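Side-chain contacts in YusO protein (Bacillus subtilis, PDB 1S3J), which is a homodimeric MarR-family repressor that binds directly to the promoter region of the multidrug resistance operon mdtRP and represses it: residues A17-Q20 / K21-E25; G50-K53 / V54-A58; V68-M71 / A72-L75; G101-K104 / F105-L109; K113-M116 / A117-S121. One frame throughout, in Å; residues are numbered along the deposited sequence.

The five contacts illustrate how one kind of local interaction, between neighbouring turns or at a helix start, serves both halves of a MarR-family repressor. Contacts 2 and 3 lie in the predicted helix-turn-helix; their centres are about 12 Å apart, and Ile57 CG2 meets Val68 CG1 at 3.6 Å. Contacts 1 and 5 belong to the dimer-forming part, and both touch the second subunit. Their centres are also about 12 Å apart, joined by the salt bridge from Glu25 OE2 to Arg118 NH1 (2.8 Å). Contact 4 shares helix 99-120 with contact 5, at about 18 Å between centres, and lies about 17 Å from contact 3, again between centres. The centres of contacts 3 and 5 are about 31 Å apart.

Contact 1: residues A17-Q20 / K21-E25; sequences ALFQ and KIQPE
Phe19 and Gln23, one helical turn apart, run side by side in the same direction, and the aliphatic part of the glutamine covers one face of the ring. Gln23 CB stands 3.9 Å from the ring centroid, over the face but offset toward the rim, in a CH-pi contact; Gln23 CG follows it at 3.6 Å from Phe19 CZ. Gln23 leaves its backbone with CG anti to N (chi1 -167°), as Phe19 does (chi1 -178°), which sends both chains off in step, while ring and amide planes stay 57° apart. Along another side of the helix, Ile22 CD1 reaches back to Leu18 CB at 4.1 Å.

Beneath them runs the helical backbone bonding. Phe19 O accepts two amides: Gln23 N at 2.7 Å in the carbonyl plane, and Ile22 N at 3.0 Å from above that plane. The next turn is different, because Pro24 has no amide hydrogen to give. Its CD lies 3.1 Å from Gln20 O, where a helix would ordinarily place a donor, and the helix kinks.

Farther out, Phe19 packs on Phe19 of the second subunit and Leu18 on Leu138 of that subunit, while Ile22 leans on Met116 and Tyr119 of the same chain. A proline-kinked helix with i to i+4 side-chain pairs thus forms part of the helical dimer interface of the MarR fold.

Contact 2: residues G50-K53 / V54-A58; sequences GSLK and VSEIA
At Lys53 and Val54 the chain passes straight from strand 51-53 into helix 54-58, whose axes come within 5.2 Å and make an angle of 84°. Lys53 is the N-cap. Its carbonyl O begins the helical bonding, accepting Ile57 N at 3.3 Å in a nearly straight bond and Glu56 N more weakly.

Glu56, three residues after the N-cap, folds back over this start: OE1 takes the amide of Lys53 at 2.8 Å (N-H...O 162°) through its anti lone pair, the one away from OE2. This is the side-chain-to-N-cap half of a capping box. A carboxylate here would also probably sit well with the positive end of the helix dipole. The helix so capped is the first of the predicted helix-turn-helix, in a winged-helix domain where the strand pairs with strand 93-97 through Leu52 and Leu95.

Leu52 and the aliphatic part of Lys53 lie against OE1. Leu52 crosses Glu56 at about a right angle and brings CD2 to 3.4 Å from OE1, while the extended Lys53 chain passes obliquely, its CG 3.6 Å from the same oxygen. Leu52 is turned with CG anti to its carbonyl carbon (chi1 -67°), and its other branch, CD1, meets Ile57 CG1 at 4.0 Å; Ile57 also packs on Val42 of helix 37-49.

Contact 3: residues V68-M71 / A72-L75; sequences VTLM and ADRL
Met71, Leu70 and Ala72 carry most of this turn-to-turn contact, and each does so differently. Met71, a selenomethionine, works across the turn chiefly through its backbone: its carbonyl O receives Leu75 N at 3.0 Å in an almost straight bond, and Leu75 CB and CG both rest against the same oxygen at 3.6 Å. The rest of the Met71 chain bends at its last torsion and packs on Ala38 and Val42 of helix 37-49.

Leu70 lies on the outer side. With CG opposite the amide nitrogen (chi1 180°), it swings CD2 forward to 4.1 Å from Arg74 NH2, an oblique approach to the guanidinium. Arg74 CG in turn sits 3.4 Å from Leu70 O, beside the backbone bond that its own amide makes to that oxygen.

Ala72 sets its CB 3.4 Å from Val68 O, whose bond from Ala72 N is 2.7 Å long. Beyond it come Ile81 and Arg83 of strand 81-85; Arg83 also binds Asp73 OD1 in a salt bridge.

Helix 65-77 is the second helix of the predicted helix-turn-helix and, as in other winged-helix proteins, probably the recognition helix. The chemistry implies an amphipathic helix: main-chain bonds fix the turn, apolar groups anchor it inward, and Leu70 and Arg74 are exposed, although Arg74 also touches Gln39 of helix 37-49.

Contact 4: residues G101-K104 / F105-L109; sequences GDIK and FEEVL
Phe105 and Val108 follow Gly101 and Lys104 by one turn on helix 99-120, the long helix that in this MarR fold runs from the winged-helix DNA-binding domain to the dimer-forming helices. Their side is the tight one. Phe105 N bonds to Gly101 O at 2.8 Å, Phe105 CB rests on the same oxygen, and the ring leads away to Leu40, Leu43 and Ala44 of helix 37-49. Val108 presses a methyl, CG2, to 3.2 Å from Lys104 O, beside the bond from its own amide to that carbonyl, and then meets Leu40.

Elsewhere round the helix the pairing is looser and polar. Asp102 OD2 and Glu106 OE1 stand 4.5 Å apart, like charges close together; Lys47 makes salt bridges with Asp102 OD1 and Glu106 OE1 and probably offsets their repulsion. Lys104 and Glu107 form only a long salt bridge, NZ to OE1 at 3.8 Å. The lysine bends at chi2 (56°) to run toward the glutamate, and its CD comes slightly nearer to OE1 (3.6 Å) than NZ does; NZ has a firmer partner in Gln33, to which it is hydrogen-bonded.

On the exposed side Ile103 and Glu107 lie alongside each other, pointing the same way. Glu107 CG touches Ile103 O at 3.1 Å, and at the outer end the isoleucine methyl CG2 sits 3.8 Å from Glu107 OE2.

Contact 5: residues K113-M116 / A117-S121; sequences KAIM and ARYLS
The ring of Tyr119 turns an edge to the preceding turn of helix: the carbonyl oxygens of Ile115 and Met116 both lie near its plane, and CD2 is 3.1 Å from Ile115 O. Ile115 also sets its CG2 methyl 4.2 Å from Tyr119 CE2. Beyond these segments, Ile22 of helix 4-32 and Ala142 of the second subunit pack on the tyrosine.

The second flat group, the guanidinium of Arg118, stands obliquely over the previous turn, with NH1 3.8 Å from Ile115 CA and 4.0 Å from Ile115 CG1. The chain bends at chi3 (-10°, close to eclipsed), which brings the group beside Ile115. Glu25 forms a salt bridge with the guanidinium and a hydrogen bond with the Tyr119 hydroxyl.

Farther round the helix Met116, a selenomethionine, crosses Leu120 obliquely. Met116 CG meets Leu120 CD1 at 3.5 Å, tighter than carbon atoms usually pack, while the leucine amide bonds to Met116 O at 2.9 Å in the carbonyl plane.

Around them the second subunit closes in, with its Gln12 on Met116, its Met8 on Ala117 and its Ile11 on Leu120. Aromatic and apolar groups on successive turns thus pack on helix 4-32 and on the partner chain together, Met116 and Tyr119 meeting both; here they form part of the helical dimerisation domain of the MarR fold.

Contact 1: residues A17-Q20 / K21-E25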
loop_
_atom_site.group_PDB
_atom_site.type_symbol
_atom_site.label_atom_id
_atom_site.label_comp_id
_atom_site.label_asym_id
_atom_site.label_seq_id
_atom_site.Cartn_x
_atom_site.Cartn_y
_atom_site.Cartn_z
ATOM N N ALA A 17 -5.969 -5.366 8.814
ATOM C CA ALA A 17 -6.915 -6.380 8.393
ATOM C C ALA A 17 -7.679 -5.894 7.163
ATOM O O ALA A 17 -7.982 -6.675 6.287
ATOM C CB ALA A 17 -7.875 -6.711 9.507
ATOM N N LEU A 18 -8.009 -4.608 7.104
ATOM C CA LEU A 18 -8.759 -4.089 5.958
ATOM C C LEU A 18 -7.903 -4.180 4.701
ATOM O O LEU A 18 -8.379 -4.617 3.659
ATOM C CB LEU A 18 -9.265 -2.661 6.220
ATOM C CG LEU A 18 -10.385 -2.613 7.279
ATOM C CD1 LEU A 18 -10.658 -1.240 7.724
ATOM C CD2 LEU A 18 -11.643 -3.220 6.735
ATOM N N PHE A 19 -6.636 -3.823 4.841
ATOM C CA PHE A 19 -5.678 -3.818 3.742
ATOM C C PHE A 19 -5.459 -5.217 3.180
ATOM O O PHE A 19 -5.715 -5.445 2.012
ATOM C CB PHE A 19 -4.353 -3.205 4.187
ATOM C CG PHE A 19 -3.328 -3.128 3.086
ATOM C CD1 PHE A 19 -3.415 -2.150 2.105
ATOM C CD2 PHE A 19 -2.294 -4.042 3.018
ATOM C CE1 PHE A 19 -2.480 -2.087 1.066
ATOM C CE2 PHE A 19 -1.350 -3.975 1.980
ATOM C CZ PHE A 19 -1.453 -2.995 1.010
ATOM N N GLN A 20 -5.011 -6.159 4.007
ATOM C CA GLN A 20 -4.872 -7.552 3.580
ATOM C C GLN A 20 -6.104 -8.109 2.880
ATOM O O GLN A 20 -6.000 -8.997 2.050
ATOM C CB GLN A 20 -4.557 -8.446 4.775
ATOM C CG GLN A 20 -3.145 -8.284 5.331
ATOM C CD GLN A 20 -3.026 -8.880 6.743
ATOM O OE1 GLN A 20 -3.851 -8.601 7.620
ATOM N NE2 GLN A 20 -2.019 -9.719 6.947
ATOM N N LYS A 21 -7.278 -7.605 3.244
ATOM C CA LYS A 21 -8.542 -8.048 2.654
ATOM C C LYS A 21 -8.913 -7.298 1.372
ATOM O O LYS A 21 -9.566 -7.859 0.486
ATOM C CB LYS A 21 -9.660 -7.854 3.674
ATOM C CG LYS A 21 -10.565 -9.049 3.855
ATOM C CD LYS A 21 -11.638 -8.745 4.918
ATOM C CE LYS A 21 -11.111 -8.803 6.373
ATOM N NZ LYS A 21 -10.773 -10.188 6.825
ATOM N N ILE A 22 -8.529 -6.027 1.283
ATOM C CA ILE A 22 -8.990 -5.161 0.199
ATOM C C ILE A 22 -7.948 -5.064 -0.899
ATOM O O ILE A 22 -8.305 -5.002 -2.071
ATOM C CB ILE A 22 -9.372 -3.752 0.721
ATOM C CG1 ILE A 22 -10.702 -3.797 1.470
ATOM C CG2 ILE A 22 -9.522 -2.740 -0.423
ATOM C CD1 ILE A 22 -10.906 -2.626 2.437
ATOM N N GLN A 23 -6.675 -5.065 -0.528
ATOM C CA GLN A 23 -5.588 -4.983 -1.504
ATOM C C GLN A 23 -5.628 -6.090 -2.555
ATOM O O GLN A 23 -5.652 -5.772 -3.741
ATOM C CB GLN A 23 -4.213 -4.925 -0.835
ATOM C CG GLN A 23 -3.100 -4.532 -1.778
ATOM C CD GLN A 23 -2.043 -5.616 -1.951
ATOM O OE1 GLN A 23 -2.360 -6.821 -2.020
ATOM N NE2 GLN A 23 -0.778 -5.191 -2.029
ATOM N N PRO A 24 -5.654 -7.365 -2.161
ATOM C CA PRO A 24 -5.767 -8.448 -3.152
ATOM C C PRO A 24 -6.976 -8.271 -4.081
ATOM O O PRO A 24 -6.857 -8.534 -5.278
ATOM C CB PRO A 24 -5.932 -9.707 -2.291
ATOM C CG PRO A 24 -5.286 -9.353 -1.001
ATOM C CD PRO A 24 -5.586 -7.893 -0.786
ATOM N N GLU A 25 -8.106 -7.814 -3.542
ATOM C CA GLU A 25 -9.303 -7.629 -4.355
ATOM C C GLU A 25 -9.108 -6.525 -5.391
ATOM O O GLU A 25 -9.545 -6.662 -6.531
ATOM C CB GLU A 25 -10.520 -7.324 -3.480
ATOM C CG GLU A 25 -11.676 -8.283 -3.671
ATOM C CD GLU A 25 -12.838 -7.979 -2.741
ATOM O OE1 GLU A 25 -12.607 -7.772 -1.527
ATOM O OE2 GLU A 25 -13.987 -7.954 -3.231
#

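Contact 2: residues G50-K53 / V54-A58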
loop_
_atom_site.group_PDB
_atom_site.type_symbol
_atom_site.label_atom_id
_atom_site.label_comp_id
_atom_site.label_asym_id
_atom_site.label_seq_id
_atom_site.Cartn_x
_atom_site.Cartn_y
_atom_site.Cartn_z
ATOM N N GLY A 50 -6.065 16.652 -18.019
ATOM C CA GLY A 50 -6.232 16.673 -19.467
ATOM C C GLY A 50 -4.996 16.253 -20.260
ATOM O O GLY A 50 -4.998 15.254 -20.994
ATOM N N SER A 51 -3.945 17.048 -20.134
ATOM C CA SER A 51 -2.668 16.769 -20.758
ATOM C C SER A 51 -1.534 17.008 -19.769
ATOM O O SER A 51 -1.599 17.933 -18.956
ATOM C CB SER A 51 -2.487 17.684 -21.969
ATOM O OG SER A 51 -1.298 17.369 -22.654
ATOM N N LEU A 52 -0.499 16.175 -19.839
ATOM C CA LEU A 52 0.723 16.394 -19.068
ATOM C C LEU A 52 1.956 16.035 -19.882
ATOM O O LEU A 52 1.923 15.129 -20.694
ATOM C CB LEU A 52 0.707 15.562 -17.787
ATOM C CG LEU A 52 -0.333 15.946 -16.725
ATOM C CD1 LEU A 52 -0.374 14.930 -15.599
ATOM C CD2 LEU A 52 -0.064 17.338 -16.166
ATOM N N LYS A 53 3.051 16.749 -19.646
ATOM C CA LYS A 53 4.332 16.387 -20.212
ATOM C C LYS A 53 4.805 15.068 -19.587
ATOM O O LYS A 53 4.380 14.712 -18.485
ATOM C CB LYS A 53 5.359 17.498 -19.976
ATOM C CG LYS A 53 4.930 18.891 -20.486
ATOM C CD LYS A 53 5.814 19.952 -19.845
ATOM C CE LYS A 53 5.775 21.262 -20.577
ATOM N NZ LYS A 53 6.389 22.324 -19.714
ATOM N N VAL A 54 5.649 14.334 -20.304
ATOM C CA VAL A 54 6.254 13.129 -19.762
ATOM C C VAL A 54 7.062 13.476 -18.517
ATOM O O VAL A 54 7.029 12.731 -17.540
ATOM C CB VAL A 54 7.178 12.413 -20.768
ATOM C CG1 VAL A 54 8.044 11.363 -20.045
ATOM C CG2 VAL A 54 6.363 11.754 -21.828
ATOM N N SER A 55 7.768 14.601 -18.557
ATOM C CA SER A 55 8.584 15.047 -17.420
ATOM C C SER A 55 7.758 15.420 -16.186
ATOM O O SER A 55 8.268 15.376 -15.054
ATOM C CB SER A 55 9.470 16.239 -17.824
ATOM O OG SER A 55 8.727 17.430 -17.942
ATOM N N GLU A 56 6.502 15.808 -16.400
ATOM C CA GLU A 56 5.615 16.163 -15.307
ATOM C C GLU A 56 5.166 14.906 -14.571
ATOM O O GLU A 56 5.196 14.854 -13.353
ATOM C CB GLU A 56 4.391 16.946 -15.808
ATOM C CG GLU A 56 4.690 18.391 -16.200
ATOM C CD GLU A 56 3.458 19.127 -16.705
ATOM O OE1 GLU A 56 2.762 18.616 -17.617
ATOM O OE2 GLU A 56 3.175 20.219 -16.179
ATOM N N ILE A 57 4.737 13.901 -15.323
ATOM C CA ILE A 57 4.345 12.613 -14.741
ATOM C C ILE A 57 5.522 11.988 -14.005
ATOM O O ILE A 57 5.363 11.497 -12.899
ATOM C CB ILE A 57 3.826 11.668 -15.839
ATOM C CG1 ILE A 57 2.440 12.123 -16.280
ATOM C CG2 ILE A 57 3.771 10.231 -15.352
ATOM C CD1 ILE A 57 1.887 11.345 -17.437
ATOM N N ALA A 58 6.700 12.019 -14.622
ATOM C CA ALA A 58 7.894 11.459 -14.008
ATOM C C ALA A 58 8.104 12.098 -12.644
ATOM O O ALA A 58 8.359 11.409 -11.671
ATOM C CB ALA A 58 9.105 11.679 -14.895
#

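Contact 3: residues V68-M71 / A72-L75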
loop_
_atom_site.group_PDB
_atom_site.type_symbol
_atom_site.label_atom_id
_atom_site.label_comp_id
_atom_site.label_asym_id
_atom_site.label_seq_id
_atom_site.Cartn_x
_atom_site.Cartn_y
_atom_site.Cartn_z
ATOM N N VAL A 68 8.547 6.504 -17.282
ATOM C CA VAL A 68 7.234 6.937 -17.804
ATOM C C VAL A 68 7.070 6.587 -19.283
ATOM O O VAL A 68 6.001 6.173 -19.724
ATOM C CB VAL A 68 6.983 8.441 -17.585
ATOM C CG1 VAL A 68 5.609 8.854 -18.168
ATOM C CG2 VAL A 68 7.035 8.748 -16.130
ATOM N N THR A 69 8.145 6.729 -20.043
ATOM C CA THR A 69 8.137 6.440 -21.477
ATOM C C THR A 69 7.771 4.991 -21.711
ATOM O O THR A 69 7.065 4.672 -22.676
ATOM C CB THR A 69 9.522 6.768 -22.067
ATOM O OG1 THR A 69 9.680 8.196 -22.144
ATOM C CG2 THR A 69 9.688 6.261 -23.504
ATOM N N LEU A 70 8.229 4.099 -20.833
ATOM C CA LEU A 70 7.838 2.693 -20.939
ATOM C C LEU A 70 6.366 2.471 -20.548
ATOM O O LEU A 70 5.676 1.647 -21.143
ATOM C CB LEU A 70 8.748 1.805 -20.097
ATOM C CG LEU A 70 8.433 0.313 -20.128
ATOM C CD1 LEU A 70 8.572 -0.193 -21.559
ATOM C CD2 LEU A 70 9.346 -0.467 -19.180
HETATM N N MSE A 71 5.879 3.181 -19.541
HETATM C CA MSE A 71 4.458 3.081 -19.187
HETATM C C MSE A 71 3.629 3.556 -20.380
HETATM O O MSE A 71 2.667 2.916 -20.779
HETATM C CB MSE A 71 4.134 3.955 -17.987
HETATM C CG MSE A 71 4.641 3.416 -16.665
HETATM SE SE MSE A 71 4.611 4.843 -15.335
HETATM C CE MSE A 71 6.223 4.311 -14.316
ATOM N N ALA A 72 4.024 4.700 -20.930
ATOM C CA ALA A 72 3.364 5.273 -22.097
ATOM C C ALA A 72 3.346 4.293 -23.263
ATOM O O ALA A 72 2.325 4.167 -23.919
ATOM C CB ALA A 72 4.043 6.569 -22.498
ATOM N N ASP A 73 4.451 3.575 -23.503
ATOM C CA ASP A 73 4.505 2.578 -24.592
ATOM C C ASP A 73 3.406 1.553 -24.398
ATOM O O ASP A 73 2.686 1.226 -25.328
ATOM C CB ASP A 73 5.844 1.813 -24.592
ATOM C CG ASP A 73 6.999 2.608 -25.185
ATOM O OD1 ASP A 73 6.753 3.506 -25.999
ATOM O OD2 ASP A 73 8.199 2.387 -24.913
ATOM N N ARG A 74 3.295 1.033 -23.173
ATOM C CA ARG A 74 2.342 -0.026 -22.863
ATOM C C ARG A 74 0.924 0.484 -23.087
ATOM O O ARG A 74 0.139 -0.131 -23.773
ATOM C CB ARG A 74 2.511 -0.517 -21.415
ATOM C CG ARG A 74 3.844 -1.197 -21.117
ATOM C CD ARG A 74 3.911 -1.896 -19.734
ATOM N NE ARG A 74 5.263 -2.372 -19.417
ATOM C CZ ARG A 74 5.766 -3.548 -19.791
ATOM N NH1 ARG A 74 5.052 -4.406 -20.510
ATOM N NH2 ARG A 74 7.001 -3.870 -19.447
ATOM N N LEU A 75 0.632 1.645 -22.536
ATOM C CA LEU A 75 -0.658 2.277 -22.713
ATOM C C LEU A 75 -0.969 2.596 -24.197
ATOM O O LEU A 75 -2.068 2.313 -24.646
ATOM C CB LEU A 75 -0.749 3.541 -21.832
ATOM C CG LEU A 75 -0.840 3.250 -20.323
ATOM C CD1 LEU A 75 -0.580 4.501 -19.541
ATOM C CD2 LEU A 75 -2.193 2.629 -19.946
#

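Contact 4: residues G101-K104 / F105-L109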
loop_
_atom_site.group_PDB
_atom_site.type_symbol
_atom_site.label_atom_id
_atom_site.label_comp_id
_atom_site.label_asym_id
_atom_site.label_seq_id
_atom_site.Cartn_x
_atom_site.Cartn_y
_atom_site.Cartn_z
ATOM N N GLY A 101 -9.214 4.955 -23.517
ATOM C CA GLY A 101 -8.500 5.057 -22.260
ATOM C C GLY A 101 -9.349 5.671 -21.169
ATOM O O GLY A 101 -9.256 5.257 -20.025
ATOM N N ASP A 102 -10.154 6.670 -21.531
ATOM C CA ASP A 102 -11.138 7.262 -20.628
ATOM C C ASP A 102 -12.103 6.181 -20.145
ATOM O O ASP A 102 -12.374 6.059 -18.955
ATOM C CB ASP A 102 -11.915 8.368 -21.353
ATOM C CG ASP A 102 -12.817 9.147 -20.436
ATOM O OD1 ASP A 102 -12.302 9.982 -19.655
ATOM O OD2 ASP A 102 -14.055 8.990 -20.428
ATOM N N ILE A 103 -12.588 5.379 -21.077
ATOM C CA ILE A 103 -13.498 4.289 -20.763
ATOM C C ILE A 103 -12.816 3.249 -19.862
ATOM O O ILE A 103 -13.436 2.710 -18.965
ATOM C CB ILE A 103 -14.005 3.640 -22.066
ATOM C CG1 ILE A 103 -14.913 4.613 -22.826
ATOM C CG2 ILE A 103 -14.747 2.341 -21.786
ATOM C CD1 ILE A 103 -15.031 4.294 -24.316
ATOM N N LYS A 104 -11.537 2.985 -20.103
ATOM C CA LYS A 104 -10.812 1.977 -19.338
ATOM C C LYS A 104 -10.530 2.478 -17.926
ATOM O O LYS A 104 -10.630 1.701 -16.969
ATOM C CB LYS A 104 -9.503 1.577 -20.027
ATOM C CG LYS A 104 -8.948 0.224 -19.587
ATOM C CD LYS A 104 -9.967 -0.884 -19.792
ATOM C CE LYS A 104 -9.351 -2.230 -19.709
ATOM N NZ LYS A 104 -10.249 -3.258 -20.277
ATOM N N PHE A 105 -10.211 3.770 -17.797
ATOM C CA PHE A 105 -9.982 4.370 -16.484
ATOM C C PHE A 105 -11.262 4.349 -15.651
ATOM O O PHE A 105 -11.201 4.248 -14.415
ATOM C CB PHE A 105 -9.469 5.805 -16.593
ATOM C CG PHE A 105 -9.373 6.509 -15.273
ATOM C CD1 PHE A 105 -8.386 6.157 -14.354
ATOM C CD2 PHE A 105 -10.291 7.480 -14.922
ATOM C CE1 PHE A 105 -8.304 6.794 -13.122
ATOM C CE2 PHE A 105 -10.218 8.122 -13.686
ATOM C CZ PHE A 105 -9.225 7.789 -12.793
ATOM N N GLU A 106 -12.410 4.425 -16.333
ATOM C CA GLU A 106 -13.711 4.500 -15.663
ATOM C C GLU A 106 -14.160 3.125 -15.191
ATOM O O GLU A 106 -14.730 2.993 -14.116
ATOM C CB GLU A 106 -14.759 5.122 -16.589
ATOM C CG GLU A 106 -15.703 6.101 -15.914
ATOM C CD GLU A 106 -14.998 7.300 -15.308
ATOM O OE1 GLU A 106 -14.314 8.036 -16.055
ATOM O OE2 GLU A 106 -15.143 7.514 -14.075
ATOM N N GLU A 107 -13.883 2.114 -16.014
ATOM C CA GLU A 107 -14.170 0.717 -15.696
ATOM C C GLU A 107 -13.333 0.238 -14.505
ATOM O O GLU A 107 -13.829 -0.446 -13.628
ATOM C CB GLU A 107 -13.892 -0.161 -16.915
ATOM C CG GLU A 107 -14.856 0.061 -18.068
ATOM C CD GLU A 107 -14.581 -0.845 -19.271
ATOM O OE1 GLU A 107 -13.474 -1.434 -19.379
ATOM O OE2 GLU A 107 -15.492 -0.963 -20.127
ATOM N N VAL A 108 -12.065 0.623 -14.471
ATOM C CA VAL A 108 -11.190 0.280 -13.367
ATOM C C VAL A 108 -11.665 0.985 -12.074
ATOM O O VAL A 108 -11.741 0.367 -11.011
ATOM C CB VAL A 108 -9.726 0.651 -13.687
ATOM C CG1 VAL A 108 -8.831 0.491 -12.458
ATOM C CG2 VAL A 108 -9.185 -0.209 -14.841
ATOM N N LEU A 109 -12.002 2.265 -12.177
ATOM C CA LEU A 109 -12.399 3.045 -11.001
ATOM C C LEU A 109 -13.737 2.541 -10.410
ATOM O O LEU A 109 -13.884 2.431 -9.191
ATOM C CB LEU A 109 -12.501 4.529 -11.360
ATOM C CG LEU A 109 -12.376 5.545 -10.220
ATOM C CD1 LEU A 109 -10.929 5.674 -9.742
ATOM C CD2 LEU A 109 -12.922 6.911 -10.674
#

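Contact 5: residues K113-M116 / A117-S121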
loop_
_atom_site.group_PDB
_atom_site.type_symbol
_atom_site.label_atom_id
_atom_site.label_comp_id
_atom_site.label_asym_id
_atom_site.label_seq_id
_atom_site.Cartn_x
_atom_site.Cartn_y
_atom_site.Cartn_z
ATOM N N LYS A 113 -14.563 1.191 -6.773
ATOM C CA LYS A 113 -15.595 1.836 -5.978
ATOM C C LYS A 113 -16.530 0.757 -5.428
ATOM O O LYS A 113 -16.833 0.751 -4.249
ATOM C CB LYS A 113 -16.363 2.865 -6.826
ATOM C CG LYS A 113 -17.675 3.368 -6.226
ATOM C CD LYS A 113 -18.426 4.317 -7.180
ATOM C CE LYS A 113 -19.489 5.126 -6.435
ATOM N NZ LYS A 113 -20.023 4.395 -5.237
ATOM N N ALA A 114 -16.937 -0.168 -6.293
ATOM C CA ALA A 114 -17.844 -1.231 -5.932
ATOM C C ALA A 114 -17.267 -2.118 -4.839
ATOM O O ALA A 114 -18.001 -2.557 -3.962
ATOM C CB ALA A 114 -18.205 -2.057 -7.162
ATOM N N ILE A 115 -15.963 -2.381 -4.883
ATOM C CA ILE A 115 -15.297 -3.122 -3.799
ATOM C C ILE A 115 -15.341 -2.364 -2.461
ATOM O O ILE A 115 -15.710 -2.921 -1.430
ATOM C CB ILE A 115 -13.835 -3.443 -4.174
ATOM C CG1 ILE A 115 -13.794 -4.630 -5.134
ATOM C CG2 ILE A 115 -12.997 -3.753 -2.927
ATOM C CD1 ILE A 115 -12.473 -4.817 -5.872
HETATM N N MSE A 116 -14.969 -1.096 -2.487
HETATM C CA MSE A 116 -14.941 -0.269 -1.276
HETATM C C MSE A 116 -16.324 -0.154 -0.667
HETATM O O MSE A 116 -16.482 -0.258 0.538
HETATM C CB MSE A 116 -14.406 1.139 -1.587
HETATM C CG MSE A 116 -14.180 2.007 -0.344
HETATM SE SE MSE A 116 -12.939 1.209 0.947
HETATM C CE MSE A 116 -11.694 0.405 -0.240
ATOM N N ALA A 117 -17.323 0.037 -1.526
ATOM C CA ALA A 117 -18.692 0.290 -1.099
ATOM C C ALA A 117 -19.340 -0.935 -0.465
ATOM O O ALA A 117 -20.336 -0.794 0.223
ATOM C CB ALA A 117 -19.550 0.795 -2.278
ATOM N N ARG A 118 -18.794 -2.127 -0.695
ATOM C CA ARG A 118 -19.272 -3.315 0.014
ATOM C C ARG A 118 -18.894 -3.229 1.481
ATOM O O ARG A 118 -19.644 -3.660 2.349
ATOM C CB ARG A 118 -18.706 -4.607 -0.582
ATOM C CG ARG A 118 -19.411 -5.052 -1.860
ATOM C CD ARG A 118 -19.217 -6.532 -2.242
ATOM N NE ARG A 118 -18.198 -7.231 -1.453
ATOM C CZ ARG A 118 -16.887 -7.249 -1.729
ATOM N NH1 ARG A 118 -16.392 -6.586 -2.773
ATOM N NH2 ARG A 118 -16.057 -7.931 -0.942
ATOM N N TYR A 119 -17.723 -2.673 1.754
ATOM C CA TYR A 119 -17.296 -2.458 3.127
ATOM C C TYR A 119 -18.015 -1.264 3.730
ATOM O O TYR A 119 -18.571 -1.369 4.802
ATOM C CB TYR A 119 -15.786 -2.295 3.216
ATOM C CG TYR A 119 -15.035 -3.514 2.777
ATOM C CD1 TYR A 119 -14.615 -4.469 3.691
ATOM C CD2 TYR A 119 -14.741 -3.719 1.439
ATOM C CE1 TYR A 119 -13.924 -5.607 3.264
ATOM C CE2 TYR A 119 -14.059 -4.839 1.006
ATOM C CZ TYR A 119 -13.657 -5.778 1.911
ATOM O OH TYR A 119 -12.970 -6.884 1.463
ATOM N N LEU A 120 -18.056 -0.153 3.009
ATOM C CA LEU A 120 -18.604 1.095 3.534
ATOM C C LEU A 120 -20.092 1.017 3.833
ATOM O O LEU A 120 -20.588 1.752 4.684
ATOM C CB LEU A 120 -18.336 2.247 2.559
ATOM C CG LEU A 120 -16.856 2.581 2.379
ATOM C CD1 LEU A 120 -16.665 3.714 1.366
ATOM C CD2 LEU A 120 -16.190 2.916 3.719
ATOM N N SER A 121 -20.804 0.118 3.156
ATOM C CA SER A 121 -22.239 0.014 3.332
ATOM C C SER A 121 -22.667 -0.512 4.717
ATOM O O SER A 121 -23.833 -0.372 5.063
ATOM C CB SER A 121 -22.867 -0.828 2.224
ATOM O OG SER A 121 -22.380 -2.153 2.264
#